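Local structure of dipicolinate synthase subunit A (Bacillus halodurans, 3D4O) at residues Q17-R22 with A277-A282; V8-G13 with A61-I66; V170-A175 with A195-E200; A156-L161 with L177-K182. The protein is subunit A of dipicolinate synthase, an oxidoreductase with two Rossmann-like domains, and probably helps make the dipicolinic acid that Bacillus spores accumulate. All coordinates share one frame; numbering follows the deposited sequence. Where two conformers were deposited one is given.

Contact 1: residues Q17-R22 with A277-A282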
loop_
_atom_site.group_PDB
_atom_site.type_symbol
_atom_site.label_atom_id
_atom_site.label_comp_id
_atom_site.label_asym_id
_atom_site.label_seq_id
_atom_site.Cartn_x
_atom_site.Cartn_y
_atom_site.Cartn_z
ATOM N N GLN C 17 3.727 -21.503 -3.367
ATOM C CA GLN C 17 4.048 -22.930 -3.543
ATOM C C GLN C 17 3.681 -23.778 -2.334
ATOM O O GLN C 17 3.405 -24.975 -2.465
ATOM C CB GLN C 17 5.492 -23.164 -3.949
ATOM C CG GLN C 17 5.669 -23.207 -5.441
ATOM C CD GLN C 17 5.394 -21.906 -6.130
ATOM O OE1 GLN C 17 5.687 -20.823 -5.607
ATOM N NE2 GLN C 17 4.845 -22.000 -7.335
ATOM N N LEU C 18 3.639 -23.128 -1.178
ATOM C CA LEU C 18 3.319 -23.818 0.070
ATOM C C LEU C 18 1.890 -24.382 -0.007
ATOM O O LEU C 18 1.606 -25.443 0.547
ATOM C CB LEU C 18 3.463 -22.907 1.307
ATOM C CG LEU C 18 4.871 -22.387 1.628
ATOM C CD1 LEU C 18 4.822 -21.407 2.793
ATOM C CD2 LEU C 18 5.813 -23.522 1.917
ATOM N N GLU C 19 1.020 -23.676 -0.730
ATOM C CA GLU C 19 -0.392 -24.098 -0.868
ATOM C C GLU C 19 -0.475 -25.283 -1.812
ATOM O O GLU C 19 -1.275 -26.200 -1.657
ATOM C CB GLU C 19 -1.266 -22.962 -1.422
ATOM C CG GLU C 19 -1.369 -21.765 -0.540
ATOM C CD GLU C 19 -1.829 -22.095 0.851
ATOM O OE1 GLU C 19 -2.703 -22.988 1.027
ATOM O OE2 GLU C 19 -1.318 -21.423 1.767
ATOM N N ILE C 20 0.389 -25.238 -2.800
ATOM C CA ILE C 20 0.468 -26.297 -3.813
ATOM C C ILE C 20 1.039 -27.547 -3.160
ATOM O O ILE C 20 0.500 -28.634 -3.311
ATOM C CB ILE C 20 1.349 -25.886 -5.042
ATOM C CG1 ILE C 20 0.786 -24.617 -5.709
ATOM C CG2 ILE C 20 1.425 -27.045 -6.070
ATOM C CD1 ILE C 20 1.667 -24.048 -6.811
ATOM N N ILE C 21 2.099 -27.370 -2.381
ATOM C CA ILE C 21 2.760 -28.521 -1.730
ATOM C C ILE C 21 1.753 -29.235 -0.819
ATOM O O ILE C 21 1.654 -30.468 -0.798
ATOM C CB ILE C 21 3.990 -28.117 -0.887
ATOM C CG1 ILE C 21 5.112 -27.563 -1.770
ATOM C CG2 ILE C 21 4.557 -29.335 -0.134
ATOM C CD1 ILE C 21 6.227 -26.884 -0.967
ATOM N N ARG C 22 0.977 -28.429 -0.119
ATOM C CA ARG C 22 0.014 -28.952 0.857
ATOM C C ARG C 22 -1.100 -29.762 0.217
ATOM O O ARG C 22 -1.425 -30.859 0.661
ATOM C CB ARG C 22 -0.603 -27.824 1.698
ATOM N N ALA C 277 -3.488 -16.875 -3.900
ATOM C CA ALA C 277 -2.905 -17.164 -5.211
ATOM C C ALA C 277 -2.466 -18.616 -5.323
ATOM O O ALA C 277 -2.637 -19.267 -6.348
ATOM C CB ALA C 277 -1.743 -16.220 -5.489
ATOM N N GLY C 278 -1.893 -19.131 -4.250
ATOM C CA GLY C 278 -1.418 -20.495 -4.267
ATOM C C GLY C 278 -2.525 -21.533 -4.365
ATOM O O GLY C 278 -2.363 -22.578 -4.984
ATOM N N ARG C 279 -3.637 -21.252 -3.702
ATOM C CA ARG C 279 -4.773 -22.193 -3.657
ATOM C C ARG C 279 -5.406 -22.257 -5.020
ATOM O O ARG C 279 -5.863 -23.307 -5.461
ATOM C CB ARG C 279 -5.803 -21.812 -2.581
ATOM C CG ARG C 279 -5.314 -22.186 -1.207
ATOM C CD ARG C 279 -6.314 -21.899 -0.097
ATOM N NE ARG C 279 -5.844 -22.455 1.166
ATOM C CZ ARG C 279 -6.457 -22.288 2.334
ATOM N NH1 ARG C 279 -7.565 -21.570 2.402
ATOM N NH2 ARG C 279 -5.951 -22.829 3.436
ATOM N N ILE C 280 -5.370 -21.140 -5.712
ATOM C CA ILE C 280 -5.908 -21.122 -7.061
ATOM C C ILE C 280 -5.084 -22.049 -7.942
ATOM O O ILE C 280 -5.627 -22.854 -8.672
ATOM C CB ILE C 280 -5.970 -19.736 -7.632
ATOM C CG1 ILE C 280 -7.177 -19.006 -7.004
ATOM C CG2 ILE C 280 -6.110 -19.804 -9.156
ATOM C CD1 ILE C 280 -7.211 -17.545 -7.364
ATOM N N LEU C 281 -3.765 -21.976 -7.794
ATOM C CA LEU C 281 -2.864 -22.805 -8.608
ATOM C C LEU C 281 -2.978 -24.259 -8.242
ATOM O O LEU C 281 -2.976 -25.150 -9.118
ATOM C CB LEU C 281 -1.417 -22.373 -8.428
ATOM C CG LEU C 281 -1.163 -20.937 -8.890
ATOM C CD1 LEU C 281 0.276 -20.552 -8.559
ATOM C CD2 LEU C 281 -1.486 -20.820 -10.408
ATOM N N ALA C 282 -3.092 -24.484 -6.938
ATOM C CA ALA C 282 -3.165 -25.845 -6.390
ATOM C C ALA C 282 -4.370 -26.545 -6.956
ATOM O O ALA C 282 -4.301 -27.676 -7.407
ATOM C CB ALA C 282 -3.210 -25.845 -4.838
#
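Glu19 and Arg279 set two flat groups almost perpendicular, with the carboxylate and guanidinium planes 81° apart. The acid lies at the edge of the guanidinium, near its plane, where Glu19 OE1 accepts a hydrogen bond from Arg279 NE at 3.2 Å. The bond is not an ideal one: the angle at the hydrogen is 147°, and NE approaches OE1 from well above the carboxylate plane. This is a one-pronged salt bridge through NE, not the paired fork in which both carboxylate oxygens face the guanidinium. The bend of the Glu19 chain at chi2 turns the acid along helix 274-289, toward Arg279, which runs extended from CG to NE and reaches it from the residue next to Gly278.

Beneath the ion pair the helices come close, their axes 7.3 Å apart and crossing at -39°. Gly278 makes this possible: Glu19 CB rests 3.5 Å from Gly278 C, and a side chain on the glycine would run into Glu19 CG. Ala282 CB lies against the backbone of helix 15-26, 3.8 Å from Ile20 CA, and Ile20 CD1 packs on Leu281 CB at 3.9 Å. Ile129 of helix 127-148 also packs on Leu281.

Replacing Glu19 with alanine is likely to leave the Arg279 charge without this mate and its side chain freer to swing. The contact joins the first helix of the N-terminal Rossmann-like domain to the C-terminal helix of the chain, which returns to that domain. Small residues and hydrocarbon let the backbones approach, while the more exposed ion pair borders the apolar seam.

Contact 2: residues V8-G13 with A61-I66. With EDO (1,2-ethanediol), chain M.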
loop_
_atom_site.group_PDB
_atom_site.type_symbol
_atom_site.label_atom_id
_atom_site.label_comp_id
_atom_site.label_asym_id
_atom_site.label_seq_id
_atom_site.Cartn_x
_atom_site.Cartn_y
_atom_site.Cartn_z
ATOM N N VAL C 8 5.698 -36.069 -8.628
ATOM C CA VAL C 8 5.993 -34.720 -9.097
ATOM C C VAL C 8 7.188 -34.103 -8.366
ATOM O O VAL C 8 7.436 -34.342 -7.187
ATOM C CB VAL C 8 4.748 -33.743 -9.013
ATOM C CG1 VAL C 8 3.452 -34.465 -9.381
ATOM C CG2 VAL C 8 4.604 -33.127 -7.642
ATOM N N VAL C 9 7.952 -33.336 -9.129
ATOM C CA VAL C 9 9.057 -32.583 -8.574
ATOM C C VAL C 9 8.633 -31.126 -8.606
ATOM O O VAL C 9 8.177 -30.603 -9.625
ATOM C CB VAL C 9 10.407 -32.810 -9.301
ATOM C CG1 VAL C 9 10.347 -32.384 -10.746
ATOM C CG2 VAL C 9 11.532 -32.056 -8.584
ATOM N N ILE C 10 8.737 -30.532 -7.429
ATOM C CA ILE C 10 8.439 -29.146 -7.178
ATOM C C ILE C 10 9.759 -28.476 -6.906
ATOM O O ILE C 10 10.437 -28.768 -5.933
ATOM C CB ILE C 10 7.484 -28.977 -5.970
ATOM C CG1 ILE C 10 6.145 -29.688 -6.223
ATOM C CG2 ILE C 10 7.208 -27.508 -5.679
ATOM C CD1 ILE C 10 5.035 -29.346 -5.196
ATOM N N ILE C 11 10.095 -27.551 -7.789
ATOM C CA ILE C 11 11.388 -26.869 -7.783
ATOM C C ILE C 11 11.192 -25.392 -7.600
ATOM O O ILE C 11 10.633 -24.714 -8.457
ATOM C CB ILE C 11 12.127 -27.121 -9.106
ATOM C CG1 ILE C 11 12.181 -28.632 -9.389
ATOM C CG2 ILE C 11 13.559 -26.562 -9.060
ATOM C CD1 ILE C 11 12.886 -28.992 -10.684
ATOM N N GLY C 12 11.651 -24.919 -6.459
ATOM C CA GLY C 12 11.539 -23.515 -6.081
ATOM C C GLY C 12 10.151 -22.920 -5.996
ATOM O O GLY C 12 9.108 -23.583 -6.083
ATOM N N GLY C 13 10.196 -21.615 -5.824
ATOM C CA GLY C 13 9.006 -20.773 -5.781
ATOM C C GLY C 13 8.979 -19.830 -4.618
ATOM O O GLY C 13 10.005 -19.439 -4.054
ATOM N N ALA C 61 5.811 -35.216 -13.508
ATOM C CA ALA C 61 5.652 -33.776 -13.678
ATOM C C ALA C 61 6.607 -32.909 -12.894
ATOM O O ALA C 61 6.955 -33.176 -11.747
ATOM C CB ALA C 61 4.221 -33.367 -13.367
ATOM N N ILE C 62 6.989 -31.833 -13.568
ATOM C CA ILE C 62 7.885 -30.835 -13.022
ATOM C C ILE C 62 7.155 -29.524 -12.849
ATOM O O ILE C 62 6.650 -28.962 -13.801
ATOM C CB ILE C 62 9.094 -30.644 -13.938
ATOM C CG1 ILE C 62 9.809 -31.993 -14.108
ATOM C CG2 ILE C 62 10.016 -29.535 -13.395
ATOM C CD1 ILE C 62 11.095 -31.916 -14.899
ATOM N N LEU C 63 7.108 -29.056 -11.608
ATOM C CA LEU C 63 6.434 -27.811 -11.259
ATOM C C LEU C 63 7.431 -26.742 -10.929
ATOM O O LEU C 63 8.151 -26.797 -9.925
ATOM C CB LEU C 63 5.452 -27.996 -10.083
ATOM C CG LEU C 63 4.044 -28.587 -10.298
ATOM C CD1 LEU C 63 4.012 -29.761 -11.250
ATOM C CD2 LEU C 63 3.407 -28.983 -8.954
ATOM N N LEU C 64 7.446 -25.759 -11.814
ATOM C CA LEU C 64 8.301 -24.602 -11.659
ATOM C C LEU C 64 7.508 -23.438 -11.100
ATOM O O LEU C 64 6.272 -23.427 -11.153
ATOM C CB LEU C 64 8.914 -24.204 -13.000
ATOM C CG LEU C 64 9.751 -25.246 -13.733
ATOM C CD1 LEU C 64 10.347 -24.664 -14.976
ATOM C CD2 LEU C 64 10.843 -25.762 -12.793
ATOM N N PRO C 65 8.208 -22.439 -10.554
ATOM C CA PRO C 65 7.492 -21.282 -10.075
ATOM C C PRO C 65 6.755 -20.584 -11.193
ATOM O O PRO C 65 6.935 -20.903 -12.364
ATOM C CB PRO C 65 8.614 -20.349 -9.572
ATOM C CG PRO C 65 9.784 -21.203 -9.396
ATOM C CD PRO C 65 9.658 -22.305 -10.365
ATOM N N ILE C 66 5.946 -19.601 -10.825
ATOM C CA ILE C 66 5.202 -18.842 -11.829
ATOM C C ILE C 66 6.176 -18.192 -12.797
ATOM O O ILE C 66 5.927 -18.112 -13.992
ATOM C CB ILE C 66 4.261 -17.802 -11.179
ATOM C CG1 ILE C 66 3.023 -18.510 -10.618
ATOM C CG2 ILE C 66 3.849 -16.748 -12.154
ATOM C CD1 ILE C 66 2.210 -19.281 -11.639
HETATM C C1 EDO M . 2.727 -23.024 -10.642
HETATM O O1 EDO M . 3.948 -22.271 -10.579
HETATM C C2 EDO M . 2.871 -24.271 -11.527
HETATM O O2 EDO M . 4.047 -24.989 -11.134
HETATM O O HOH W 1 7.590 -24.639 -8.063
#
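Val9 and Ile62 stand side by side on one face of the parallel sheet, with Val9 CG1 pressed to 3.4 Å from Ile62 CG1, tighter than ordinary van der Waals contact. Val9 CG1 is placed between the backbone N and the carbonyl carbon (chi1 62°), a position that turns this methyl onto its neighbour. Two residues on, Ile11 CD1 meets Ile62 CG2 at 4.0 Å, bringing a second bump against the same isoleucine.

On the face of Val8, Ile10, Ala61 and Leu63 the fit is looser. The small Ala61 sits beside Val8, and Leu63 CD2 nestles against Ile10 CG1 at 3.9 Å. Ile20 and Leu24 of helix 15-26 cover Leu63.

Beyond the strands the Pro65 ring fills the angle made by the Gly12-Gly13 turn: its CG meets Gly13 N at 3.6 Å and its CD meets Ile11 O. Both glycines have positive phi, and the backbone angles of Gly13 would jam a CB against the preceding carbonyl.

Three nearly straight bonds join the strands: Val9 N to Ala61 O, Leu63 N to Val9 O (2.7 Å), and Ile11 N to Leu63 O. Where they end, a water donates to Gly12 O or Leu63 O, and both hydroxyls of a 1,2-ethanediol, probably from the crystallisation liquor, donate to Leu64 O. Thus buried hydrocarbon flanks a satisfied backbone ladder, and polar small molecules take over at the carboxyl ends of the strands, where Rossmann-type folds usually place their ligand sites.

Contact 3: residues V170-A175 with A195-E200; sequences VARKFA and AEMGME. With EDO (1,2-ethanediol), chain L.
Helix 165-176 passes the end of helix 188-196 without a backbone bond between the segments, Arg172 CA standing 7.9 Å from Met197 CA, while Gly198 ends the second helix in a Schellman motif at positive phi. The setting is the Rossmann-like domain of alanine dehydrogenase type, and the contact joins the first helix after strand 157-161 to the turn that leads into edge strand 200-203.

Two selenomethionines, introduced in place of methionine, cross the gap. Met197 bends at chi3 (66°) and lays its terminal methyl over one face of the Arg172 guanidinium, CE standing 3.3 Å above the plane over its centre. The two chains cross at about a right angle, a methyl-on-guanidinium contact with no hydrogen bond in it. Arg172 was modelled in two conformers and lies at the surface, and this arrangement describes one of them.

Met199 goes deeper. Its SE rests 3.8 Å from Ala171 CB and 4.2 Å from Ala175 CB, so two alanines one helical turn apart offer it a shallow seat. Val181 and Val183 of strand 180-185 also pack on Met199, placing it in the layer between sheet and helix. From the far side of helix 165-176, Lys173 packs on His154 of the second subunit.

A 1,2-ethanediol, probably from the crystallisation liquor, spans the outer part of the gap between the two backbones. Its O2 gives a weak hydrogen bond to Arg172 O, and its O1 donates to Met197 O at 2.8 Å.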
loop_
_atom_site.group_PDB
_atom_site.type_symbol
_atom_site.label_atom_id
_atom_site.label_comp_id
_atom_site.label_asym_id
_atom_site.label_seq_id
_atom_site.Cartn_x
_atom_site.Cartn_y
_atom_site.Cartn_z
ATOM N N VAL C 170 -6.380 -3.475 -12.700
ATOM C CA VAL C 170 -5.521 -2.472 -12.081
ATOM C C VAL C 170 -6.168 -1.106 -12.194
ATOM O O VAL C 170 -6.304 -0.382 -11.221
ATOM C CB VAL C 170 -4.102 -2.472 -12.678
ATOM C CG1 VAL C 170 -3.347 -1.165 -12.345
ATOM C CG2 VAL C 170 -3.321 -3.725 -12.193
ATOM N N ALA C 171 -6.616 -0.784 -13.389
ATOM C CA ALA C 171 -7.218 0.532 -13.632
ATOM C C ALA C 171 -8.505 0.702 -12.807
ATOM O O ALA C 171 -8.719 1.728 -12.150
ATOM C CB ALA C 171 -7.472 0.731 -15.103
ATOM N N ARG C 172 -9.297 -0.356 -12.753
ATOM C CA ARG C 172 -10.582 -0.350 -12.047
ATOM C C ARG C 172 -10.394 -0.013 -10.555
ATOM O O ARG C 172 -11.142 0.753 -9.956
ATOM C CB ARG C 172 -11.292 -1.709 -12.237
ATOM C CG ARG C 172 -12.731 -1.774 -11.729
ATOM C CD ARG C 172 -13.478 -3.094 -12.146
ATOM N NE ARG C 172 -14.220 -3.091 -13.430
ATOM C CZ ARG C 172 -13.907 -3.835 -14.502
ATOM N NH1 ARG C 172 -12.843 -4.621 -14.449
ATOM N NH2 ARG C 172 -14.680 -3.818 -15.618
ATOM N N LYS C 173 -9.377 -0.599 -9.976
ATOM C CA LYS C 173 -9.061 -0.396 -8.567
ATOM C C LYS C 173 -8.457 0.992 -8.274
ATOM O O LYS C 173 -8.705 1.558 -7.247
ATOM C CB LYS C 173 -8.186 -1.524 -8.017
ATOM C CG LYS C 173 -9.051 -2.744 -7.755
ATOM C CD LYS C 173 -8.307 -3.942 -7.186
ATOM C CE LYS C 173 -9.305 -4.973 -6.546
ATOM N NZ LYS C 173 -10.374 -5.575 -7.360
ATOM N N PHE C 174 -7.658 1.543 -9.166
ATOM C CA PHE C 174 -7.139 2.873 -8.886
ATOM C C PHE C 174 -8.302 3.860 -8.920
ATOM O O PHE C 174 -8.395 4.774 -8.083
ATOM C CB PHE C 174 -5.980 3.273 -9.797
ATOM C CG PHE C 174 -4.659 2.835 -9.272
ATOM C CD1 PHE C 174 -3.947 3.655 -8.404
ATOM C CD2 PHE C 174 -4.146 1.597 -9.586
ATOM C CE1 PHE C 174 -2.749 3.248 -7.875
ATOM C CE2 PHE C 174 -2.946 1.193 -9.079
ATOM C CZ PHE C 174 -2.230 2.019 -8.222
ATOM N N ALA C 175 -9.226 3.620 -9.839
ATOM C CA ALA C 175 -10.370 4.500 -10.015
ATOM C C ALA C 175 -11.289 4.404 -8.814
ATOM O O ALA C 175 -11.747 5.403 -8.289
ATOM C CB ALA C 175 -11.117 4.196 -11.273
ATOM N N ALA C 195 -13.745 4.096 -21.753
ATOM C CA ALA C 195 -14.709 5.201 -21.690
ATOM C C ALA C 195 -15.915 4.705 -20.928
ATOM O O ALA C 195 -16.412 5.361 -19.993
ATOM C CB ALA C 195 -15.129 5.640 -23.083
ATOM N N GLU C 196 -16.382 3.536 -21.350
ATOM C CA GLU C 196 -17.526 2.915 -20.675
ATOM C C GLU C 196 -17.274 2.714 -19.183
ATOM O O GLU C 196 -18.166 2.784 -18.373
ATOM C CB GLU C 196 -17.916 1.586 -21.326
ATOM C CG GLU C 196 -19.083 0.894 -20.664
ATOM C CD GLU C 196 -18.669 0.069 -19.461
ATOM O OE1 GLU C 196 -17.554 -0.489 -19.451
ATOM O OE2 GLU C 196 -19.464 -0.029 -18.526
HETATM N N MSE C 197 -16.037 2.474 -18.816
HETATM C CA MSE C 197 -15.695 2.326 -17.404
HETATM C C MSE C 197 -15.536 3.689 -16.670
HETATM O O MSE C 197 -15.204 3.739 -15.487
HETATM C CB MSE C 197 -14.428 1.473 -17.274
HETATM C CG MSE C 197 -14.641 0.048 -17.761
HETATM SE SE MSE C 197 -13.001 -1.021 -17.839
HETATM C CE MSE C 197 -12.637 -1.064 -15.922
ATOM N N GLY C 198 -15.806 4.777 -17.380
ATOM C CA GLY C 198 -15.763 6.136 -16.816
ATOM C C GLY C 198 -14.359 6.619 -16.578
ATOM O O GLY C 198 -14.055 7.407 -15.669
HETATM N N MSE C 199 -13.472 6.102 -17.382
HETATM C CA MSE C 199 -12.104 6.510 -17.291
HETATM C C MSE C 199 -11.723 7.200 -18.607
HETATM O O MSE C 199 -12.443 7.116 -19.594
HETATM C CB MSE C 199 -11.210 5.310 -16.998
HETATM C CG MSE C 199 -11.564 4.635 -15.678
HETATM SE SE MSE C 199 -10.447 3.069 -15.256
HETATM C CE MSE C 199 -10.704 2.099 -16.867
ATOM N N GLU C 200 -10.563 7.837 -18.623
ATOM C CA GLU C 200 -10.158 8.621 -19.793
ATOM C C GLU C 200 -9.262 7.812 -20.715
ATOM O O GLU C 200 -8.140 7.480 -20.345
ATOM C CB GLU C 200 -9.433 9.915 -19.381
ATOM C CG GLU C 200 -8.934 10.672 -20.613
ATOM C CD GLU C 200 -8.072 11.898 -20.305
ATOM O OE1 GLU C 200 -7.933 12.307 -19.122
ATOM O OE2 GLU C 200 -7.532 12.444 -21.285
HETATM C C1 EDO L . -14.022 2.154 -13.057
HETATM O O1 EDO L . -15.112 1.572 -13.780
HETATM C C2 EDO L . -14.478 2.525 -11.644
HETATM O O2 EDO L . -13.734 1.738 -10.724
#

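Contact 4: residues A156-L161 with L177-K182; sequences ANVAVL and LGAKVK
Once Gly178 has left the helix through a Schellman motif, its positive phi turning the chain toward the sheet, Ala179 brings its CB to 3.5 Å from Val158 CG2, as the chain completes a beta-alpha-beta crossover of Rossmann type: strand 157-161, helix 165-176, strand 180-185.

The pairing starts at Lys180, whose N donates to Ala156 O at 2.8 Å, nearly straight at 170°. Its aliphatic CB lies 3.9 Å from Asn157 OD1, while Asn157 ND2 is bonded to Asp213 O. Lys180 O accepts from Val158 N, which is tilted 34° from the carbonyl plane.

Val181 points to the same face as Val158, toward Phe174 and Ala175 of the covering helix. Its CA brings a C-H to Val158 O, which also takes the N-H of Lys182, so that one carbonyl meets two donors.

Lys182 turns to the opposite face. With CG between its backbone N and carbonyl carbon (chi1 57°), the start of the chain is folded over the strand pair, and NZ goes on to bond Glu210 O. Its backbone continues the ladder, Lys182 O accepting from Val160 N at 2.9 Å, and its CG lies 3.8 Å from Ala159 CB.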
loop_
_atom_site.group_PDB
_atom_site.type_symbol
_atom_site.label_atom_id
_atom_site.label_comp_id
_atom_site.label_asym_id
_atom_site.label_seq_id
_atom_site.Cartn_x
_atom_site.Cartn_y
_atom_site.Cartn_z
ATOM N N ALA C 156 -5.066 11.962 -7.388
ATOM C CA ALA C 156 -3.853 11.997 -8.229
ATOM C C ALA C 156 -4.187 11.584 -9.635
ATOM O O ALA C 156 -5.202 10.966 -9.873
ATOM C CB ALA C 156 -2.764 11.025 -7.664
ATOM N N ASN C 157 -3.317 11.964 -10.562
ATOM C CA ASN C 157 -3.440 11.569 -11.952
ATOM C C ASN C 157 -2.718 10.269 -12.152
ATOM O O ASN C 157 -1.508 10.214 -12.025
ATOM C CB ASN C 157 -2.846 12.629 -12.878
ATOM C CG ASN C 157 -3.681 13.913 -12.896
ATOM O OD1 ASN C 157 -4.880 13.908 -12.588
ATOM N ND2 ASN C 157 -3.050 15.004 -13.275
ATOM N N VAL C 158 -3.468 9.228 -12.489
ATOM C CA VAL C 158 -2.902 7.889 -12.678
ATOM C C VAL C 158 -3.190 7.346 -14.039
ATOM O O VAL C 158 -4.321 7.363 -14.490
ATOM C CB VAL C 158 -3.503 6.892 -11.633
ATOM C CG1 VAL C 158 -3.027 5.432 -11.888
ATOM C CG2 VAL C 158 -3.165 7.356 -10.217
ATOM N N ALA C 159 -2.143 6.906 -14.711
ATOM C CA ALA C 159 -2.248 6.285 -16.043
ATOM C C ALA C 159 -1.923 4.823 -15.931
ATOM O O ALA C 159 -1.001 4.430 -15.184
ATOM C CB ALA C 159 -1.296 6.906 -17.034
ATOM N N VAL C 160 -2.739 4.025 -16.609
ATOM C CA VAL C 160 -2.463 2.592 -16.775
ATOM C C VAL C 160 -2.282 2.377 -18.271
ATOM O O VAL C 160 -3.064 2.878 -19.092
ATOM C CB VAL C 160 -3.557 1.659 -16.256
ATOM C CG1 VAL C 160 -3.182 0.199 -16.569
ATOM C CG2 VAL C 160 -3.814 1.813 -14.749
ATOM N N LEU C 161 -1.230 1.662 -18.632
ATOM C CA LEU C 161 -0.921 1.401 -20.045
ATOM C C LEU C 161 -1.289 -0.044 -20.305
ATOM O O LEU C 161 -0.727 -0.961 -19.696
ATOM C CB LEU C 161 0.546 1.647 -20.353
ATOM C CG LEU C 161 1.043 3.049 -19.999
ATOM C CD1 LEU C 161 2.527 3.189 -20.357
ATOM C CD2 LEU C 161 0.233 4.166 -20.643
ATOM N N LEU C 177 -10.573 3.781 -5.991
ATOM C CA LEU C 177 -9.864 4.415 -4.872
ATOM C C LEU C 177 -9.753 5.963 -4.964
ATOM O O LEU C 177 -9.094 6.610 -4.145
ATOM C CB LEU C 177 -8.463 3.843 -4.707
ATOM C CG LEU C 177 -8.349 2.449 -4.074
ATOM C CD1 LEU C 177 -6.892 2.341 -3.593
ATOM C CD2 LEU C 177 -9.317 2.241 -2.890
ATOM N N GLY C 178 -10.393 6.548 -5.965
ATOM C CA GLY C 178 -10.377 8.014 -6.097
ATOM C C GLY C 178 -9.300 8.638 -6.940
ATOM O O GLY C 178 -9.220 9.847 -7.027
ATOM N N ALA C 179 -8.491 7.824 -7.622
ATOM C CA ALA C 179 -7.536 8.390 -8.600
ATOM C C ALA C 179 -8.264 8.854 -9.860
ATOM O O ALA C 179 -9.338 8.416 -10.157
ATOM C CB ALA C 179 -6.456 7.401 -8.962
ATOM N N LYS C 180 -7.675 9.797 -10.572
ATOM C CA LYS C 180 -8.208 10.239 -11.871
ATOM C C LYS C 180 -7.396 9.430 -12.844
ATOM O O LYS C 180 -6.241 9.704 -13.113
ATOM C CB LYS C 180 -8.063 11.736 -12.076
ATOM C CG LYS C 180 -8.946 12.527 -11.142
ATOM C CD LYS C 180 -8.562 14.002 -11.085
ATOM C CE LYS C 180 -9.539 14.797 -10.172
ATOM N NZ LYS C 180 -9.730 14.163 -8.821
ATOM N N VAL C 181 -8.042 8.391 -13.320
ATOM C CA VAL C 181 -7.402 7.389 -14.104
ATOM C C VAL C 181 -7.574 7.545 -15.585
ATOM O O VAL C 181 -8.660 7.747 -16.104
ATOM C CB VAL C 181 -7.927 5.992 -13.742
ATOM C CG1 VAL C 181 -7.315 4.958 -14.674
ATOM C CG2 VAL C 181 -7.677 5.641 -12.244
ATOM N N LYS C 182 -6.454 7.438 -16.261
ATOM C CA LYS C 182 -6.477 7.450 -17.717
ATOM C C LYS C 182 -5.801 6.176 -18.147
ATOM O O LYS C 182 -4.881 5.722 -17.495
ATOM C CB LYS C 182 -5.803 8.680 -18.315
ATOM C CG LYS C 182 -4.368 8.895 -17.924
ATOM C CD LYS C 182 -3.695 9.970 -18.820
ATOM C CE LYS C 182 -4.235 11.357 -18.600
ATOM N NZ LYS C 182 -3.581 12.457 -19.442
#

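In the fold
The four contacts fall into two pairs, one around the N-terminal sheet and one in the second Rossmann-like domain. Contacts 1 and 2 have centres 11 Å apart and touch, with Ile21 CG1 of the helix 3.9 Å from Ile10 CD1 of the strand. Contacts 3 and 4 lie closer still, with centres 8 Å apart, and Phe174 O and Ala179 N, at 3.1 Å, probably share a hydrogen bond. Between the pairs nothing touches: the centres of contacts 2 and 4 are about 37 Å apart, on opposite sides of the chain's centre. Contact 1 closes a loop enclosing contacts 3 and 4. Val160 in contact 4 touches the glycine-rich turn Gly162, Gly164, Gly167, consistent with a dinucleotide-binding site.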